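Local coordinates for aldehyde Dehydrogenase (Burkholderia cenocepacia, PDB 4O6R), which probably oxidises aldehydes to carboxylic acids with NAD(P)+ and binds AMP, at residues L108-F120 / F158-A172. Numbering follows the deposited sequence.
With NO3 (nitrate ion), chain F.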
# COMPACT_ATOMS: atom_id res chain seq x y z
N LEU A 108 -1.62 22.09 23.84
CA LEU A 108 -0.98 21.77 22.60
C LEU A 108 0.29 20.94 22.78
O LEU A 108 0.33 19.81 22.26
CB LEU A 108 -0.70 23.06 21.79
CG LEU A 108 -1.94 23.83 21.29
CD1 LEU A 108 -1.60 25.24 20.87
CD2 LEU A 108 -2.64 23.08 20.16
N ASP A 109 1.32 21.45 23.47
CA ASP A 109 2.59 20.74 23.58
C ASP A 109 2.43 19.30 24.14
O ASP A 109 2.89 18.31 23.52
CB ASP A 109 3.64 21.49 24.42
CG ASP A 109 4.10 22.83 23.82
OD1 ASP A 109 4.19 22.98 22.57
OD2 ASP A 109 4.40 23.76 24.62
N VAL A 110 1.81 19.16 25.30
CA VAL A 110 1.69 17.84 25.89
C VAL A 110 0.76 16.89 25.06
O VAL A 110 1.19 15.82 24.69
CB VAL A 110 1.29 17.90 27.38
CG1 VAL A 110 1.03 16.51 27.92
CG2 VAL A 110 2.37 18.58 28.20
N PRO A 111 -0.47 17.31 24.74
CA PRO A 111 -1.37 16.45 23.96
C PRO A 111 -0.80 16.02 22.60
O PRO A 111 -0.96 14.87 22.22
CB PRO A 111 -2.61 17.34 23.74
CG PRO A 111 -2.60 18.27 24.90
CD PRO A 111 -1.14 18.55 25.16
N ARG A 112 -0.11 16.91 21.90
CA ARG A 112 0.43 16.56 20.58
C ARG A 112 1.52 15.53 20.72
O ARG A 112 1.65 14.62 19.91
CB ARG A 112 0.96 17.79 19.83
CG ARG A 112 -0.10 18.64 19.11
CD ARG A 112 0.46 20.04 18.90
NE ARG A 112 0.01 20.73 17.72
CZ ARG A 112 0.58 21.83 17.21
NH1 ARG A 112 1.65 22.38 17.76
NH2 ARG A 112 0.05 22.39 16.13
N THR A 113 2.33 15.66 21.78
CA THR A 113 3.40 14.71 22.07
C THR A 113 2.83 13.35 22.39
O THR A 113 3.23 12.37 21.81
CB THR A 113 4.29 15.22 23.23
OG1 THR A 113 4.75 16.53 22.93
CG2 THR A 113 5.47 14.33 23.44
N ALA A 114 1.86 13.30 23.30
CA ALA A 114 1.18 12.04 23.61
C ALA A 114 0.54 11.39 22.36
O ALA A 114 0.68 10.19 22.12
CB ALA A 114 0.15 12.25 24.71
N ALA A 115 -0.16 12.19 21.58
CA ALA A 115 -0.85 11.70 20.39
C ALA A 115 0.11 11.10 19.39
O ALA A 115 -0.19 10.07 18.77
CB ALA A 115 -1.63 12.84 19.73
N CYS A 116 1.27 11.71 19.22
CA CYS A 116 2.25 11.22 18.27
C CYS A 116 2.89 9.91 18.74
O CYS A 116 3.01 8.99 17.96
CB CYS A 116 3.31 12.28 17.99
SG CYS A 116 4.46 11.83 16.65
N PHE A 117 3.28 9.82 20.02
CA PHE A 117 3.78 8.56 20.53
C PHE A 117 2.68 7.49 20.41
O PHE A 117 2.98 6.36 20.07
CB PHE A 117 4.28 8.67 21.97
CG PHE A 117 5.69 9.20 22.09
CD1 PHE A 117 6.76 8.53 21.52
CD2 PHE A 117 5.95 10.36 22.82
CE1 PHE A 117 8.05 9.01 21.66
CE2 PHE A 117 7.25 10.83 22.96
CZ PHE A 117 8.30 10.15 22.38
N ARG A 118 1.42 7.84 20.69
CA ARG A 118 0.36 6.85 20.63
C ARG A 118 0.17 6.37 19.19
O ARG A 118 0.09 5.17 18.96
CB ARG A 118 -0.95 7.36 21.21
CG ARG A 118 -2.08 6.36 21.11
CD ARG A 118 -3.28 6.80 21.92
NE ARG A 118 -2.96 6.91 23.34
CZ ARG A 118 -2.95 8.04 24.04
NH1 ARG A 118 -3.24 9.20 23.48
NH2 ARG A 118 -2.67 7.99 25.36
N TYR A 119 0.17 7.30 18.23
CA TYR A 119 0.08 6.92 16.80
C TYR A 119 1.16 5.89 16.46
O TYR A 119 0.87 4.85 15.89
CB TYR A 119 0.19 8.15 15.90
CG TYR A 119 0.11 7.83 14.44
CD1 TYR A 119 -1.11 7.82 13.78
CD2 TYR A 119 1.25 7.56 13.69
CE1 TYR A 119 -1.21 7.56 12.43
CE2 TYR A 119 1.16 7.31 12.32
CZ TYR A 119 -0.07 7.29 11.70
OH TYR A 119 -0.19 7.03 10.34
N PHE A 120 2.41 6.21 16.79
CA PHE A 120 3.52 5.33 16.48
C PHE A 120 3.55 4.03 17.24
O PHE A 120 3.98 3.01 16.71
CB PHE A 120 4.87 6.07 16.47
CG PHE A 120 5.01 6.89 15.25
CD1 PHE A 120 5.24 6.28 14.06
CD2 PHE A 120 4.68 8.24 15.26
CE1 PHE A 120 5.24 6.99 12.89
CE2 PHE A 120 4.72 8.96 14.09
CZ PHE A 120 5.00 8.34 12.90
N PHE A 158 9.91 23.56 19.84
CA PHE A 158 8.89 22.62 20.31
C PHE A 158 9.61 21.41 20.87
O PHE A 158 9.47 20.31 20.37
CB PHE A 158 7.96 22.19 19.17
CG PHE A 158 7.01 23.26 18.68
CD1 PHE A 158 5.96 23.69 19.47
CD2 PHE A 158 7.12 23.77 17.39
CE1 PHE A 158 5.04 24.62 19.02
CE2 PHE A 158 6.20 24.70 16.91
CZ PHE A 158 5.16 25.13 17.72
N PRO A 159 10.43 21.60 21.92
CA PRO A 159 11.28 20.49 22.33
C PRO A 159 10.52 19.27 22.79
O PRO A 159 10.92 18.15 22.45
CB PRO A 159 12.13 21.07 23.46
CG PRO A 159 11.54 22.38 23.81
CD PRO A 159 10.68 22.84 22.67
N LEU A 160 9.45 19.45 23.55
CA LEU A 160 8.68 18.29 24.00
C LEU A 160 8.05 17.58 22.81
O LEU A 160 8.20 16.37 22.64
CB LEU A 160 7.60 18.72 25.00
CG LEU A 160 6.70 17.64 25.58
CD1 LEU A 160 7.53 16.58 26.30
CD2 LEU A 160 5.67 18.25 26.52
N MET A 161 7.39 18.33 21.94
CA MET A 161 6.72 17.72 20.79
C MET A 161 7.72 17.00 19.89
O MET A 161 7.42 15.92 19.36
CB MET A 161 5.95 18.78 20.01
CG MET A 161 4.68 18.30 19.35
SD MET A 161 3.81 19.75 18.68
CE MET A 161 5.05 20.32 17.49
N PHE A 162 8.90 17.58 19.72
CA PHE A 162 9.92 16.96 18.87
C PHE A 162 10.40 15.62 19.38
O PHE A 162 10.81 14.80 18.56
CB PHE A 162 11.15 17.87 18.67
CG PHE A 162 10.89 19.05 17.78
CD1 PHE A 162 10.02 18.97 16.73
CD2 PHE A 162 11.55 20.23 18.00
CE1 PHE A 162 9.79 20.07 15.93
CE2 PHE A 162 11.35 21.31 17.20
CZ PHE A 162 10.47 21.23 16.15
N THR A 163 10.35 15.38 20.70
CA THR A 163 10.69 14.03 21.20
C THR A 163 9.84 12.98 20.52
O THR A 163 10.34 11.92 20.13
CB THR A 163 10.58 13.86 22.74
OG1 THR A 163 9.22 13.96 23.19
CG2 THR A 163 11.43 14.89 23.46
N SER A 164 8.55 13.27 20.40
CA SER A 164 7.61 12.34 19.79
C SER A 164 7.76 12.29 18.27
O SER A 164 7.76 11.21 17.68
CB SER A 164 6.18 12.68 20.18
OG SER A 164 5.72 13.88 19.56
N TRP A 165 7.92 13.44 17.62
CA TRP A 165 8.03 13.43 16.15
C TRP A 165 9.25 12.63 15.66
O TRP A 165 9.20 11.93 14.66
CB TRP A 165 8.14 14.85 15.62
CG TRP A 165 6.89 15.65 15.69
CD1 TRP A 165 5.79 15.44 16.47
CD2 TRP A 165 6.63 16.84 14.95
NE1 TRP A 165 4.85 16.44 16.26
CE2 TRP A 165 5.35 17.31 15.33
CE3 TRP A 165 7.34 17.54 13.96
CZ2 TRP A 165 4.76 18.44 14.74
CZ3 TRP A 165 6.76 18.68 13.39
CH2 TRP A 165 5.49 19.11 13.78
N LYS A 166 10.35 12.78 16.38
CA LYS A 166 11.60 12.09 16.10
C LYS A 166 11.61 10.63 16.54
O LYS A 166 11.87 9.71 15.74
CB LYS A 166 12.72 12.79 16.82
CG LYS A 166 13.01 14.17 16.30
CD LYS A 166 13.64 14.09 14.94
CE LYS A 166 12.97 15.09 14.05
NZ LYS A 166 13.40 14.89 12.64
N MET A 167 11.36 10.42 17.82
CA MET A 167 11.56 9.11 18.39
C MET A 167 10.42 8.15 18.13
O MET A 167 10.65 6.95 18.09
CB MET A 167 11.85 9.20 19.89
CG MET A 167 13.14 9.96 20.16
SD MET A 167 13.82 9.67 21.81
CE MET A 167 12.81 10.81 22.77
N GLY A 168 9.21 8.66 17.94
CA GLY A 168 8.08 7.78 17.61
C GLY A 168 8.36 6.82 16.44
O GLY A 168 8.35 5.61 16.63
N PRO A 169 8.61 7.36 15.25
CA PRO A 169 8.84 6.46 14.15
C PRO A 169 10.14 5.69 14.27
O PRO A 169 10.18 4.53 13.90
CB PRO A 169 8.84 7.39 12.91
CG PRO A 169 9.11 8.75 13.41
CD PRO A 169 8.52 8.77 14.79
N ALA A 170 11.20 6.32 14.75
CA ALA A 170 12.51 5.65 14.82
C ALA A 170 12.41 4.39 15.66
O ALA A 170 12.90 3.32 15.27
CB ALA A 170 13.56 6.59 15.38
N LEU A 171 11.74 4.52 16.82
CA LEU A 171 11.64 3.45 17.80
C LEU A 171 10.67 2.40 17.33
O LEU A 171 10.95 1.20 17.41
CB LEU A 171 11.21 4.00 19.15
CG LEU A 171 12.29 4.80 19.87
CD1 LEU A 171 11.72 5.47 21.13
CD2 LEU A 171 13.48 3.91 20.22
N ALA A 172 9.53 2.86 16.81
CA ALA A 172 8.51 1.95 16.29
C ALA A 172 9.10 1.04 15.24
O ALA A 172 8.83 -0.16 15.24
CB ALA A 172 7.35 2.72 15.71
N NO3 F . 3.06 24.16 15.06
O1 NO3 F . 3.40 22.99 14.90
O2 NO3 F . 1.99 24.50 15.87
O3 NO3 F . 3.76 25.20 14.45
O HOH W 1 6.96 21.37 22.54
O HOH W 2 1.90 15.45 17.01
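With OG1 beside the backbone N and CG2 anti to it (chi1 -54°), T113 drops both branches among L160, M161, T163 and S164 as a knob into a hole. T113 OG1 donates to the carbonyl O of D109, 2.6 Å away. That carbonyl also takes T113 N, from the opposite face of its plane. T113 CG2 rests 3.7 Å from S164 CB. F117 is the next knob, one turn on. Its chi1 of -83° lays the ring over S164, whose CA sits over one face, 3.7 Å from the centroid of the F117 ring; M167 CB meets the ring edge. S164 OG turns back to its own helix and donates to M161 O on a lone pair. F120 puts one ring face on P169, with P169 CD 3.8 Å from the centroid of the F120 ring and nearly on the ring normal. Y119 covers the other face.

Segment 108-120, part of helix 102-123, runs almost parallel to helix 159-172, their axes 9° apart and 8.1 Å at closest approach. The second helix follows strand 138-153 and leads into strand 176-180, which pairs parallel with strand 138-153: a beta-alpha-beta crossover in the nucleotide-binding domain of the aldehyde dehydrogenase fold. AMP-binding V154 lies just ahead of this helix, and the side chain of T163 is about 12 Å from the bound AMP.

C116 SG lies obliquely beside the W165 ring, 3.9 Å from W165 CD1. A water links R112 O to W165 NE1. At the N-terminal end of both segments, D109 OD1 meets the F158 ring edge, carboxylate and ring crossing at about a right angle; OD2 bonds to H100. R112 passes its CD 3.4 Å from M161 SD. Both its NH1 and NH2 donate to one nitrate oxygen at the guanidinium edge. The nitrate, probably from the crystallisation liquor, is also held by K448.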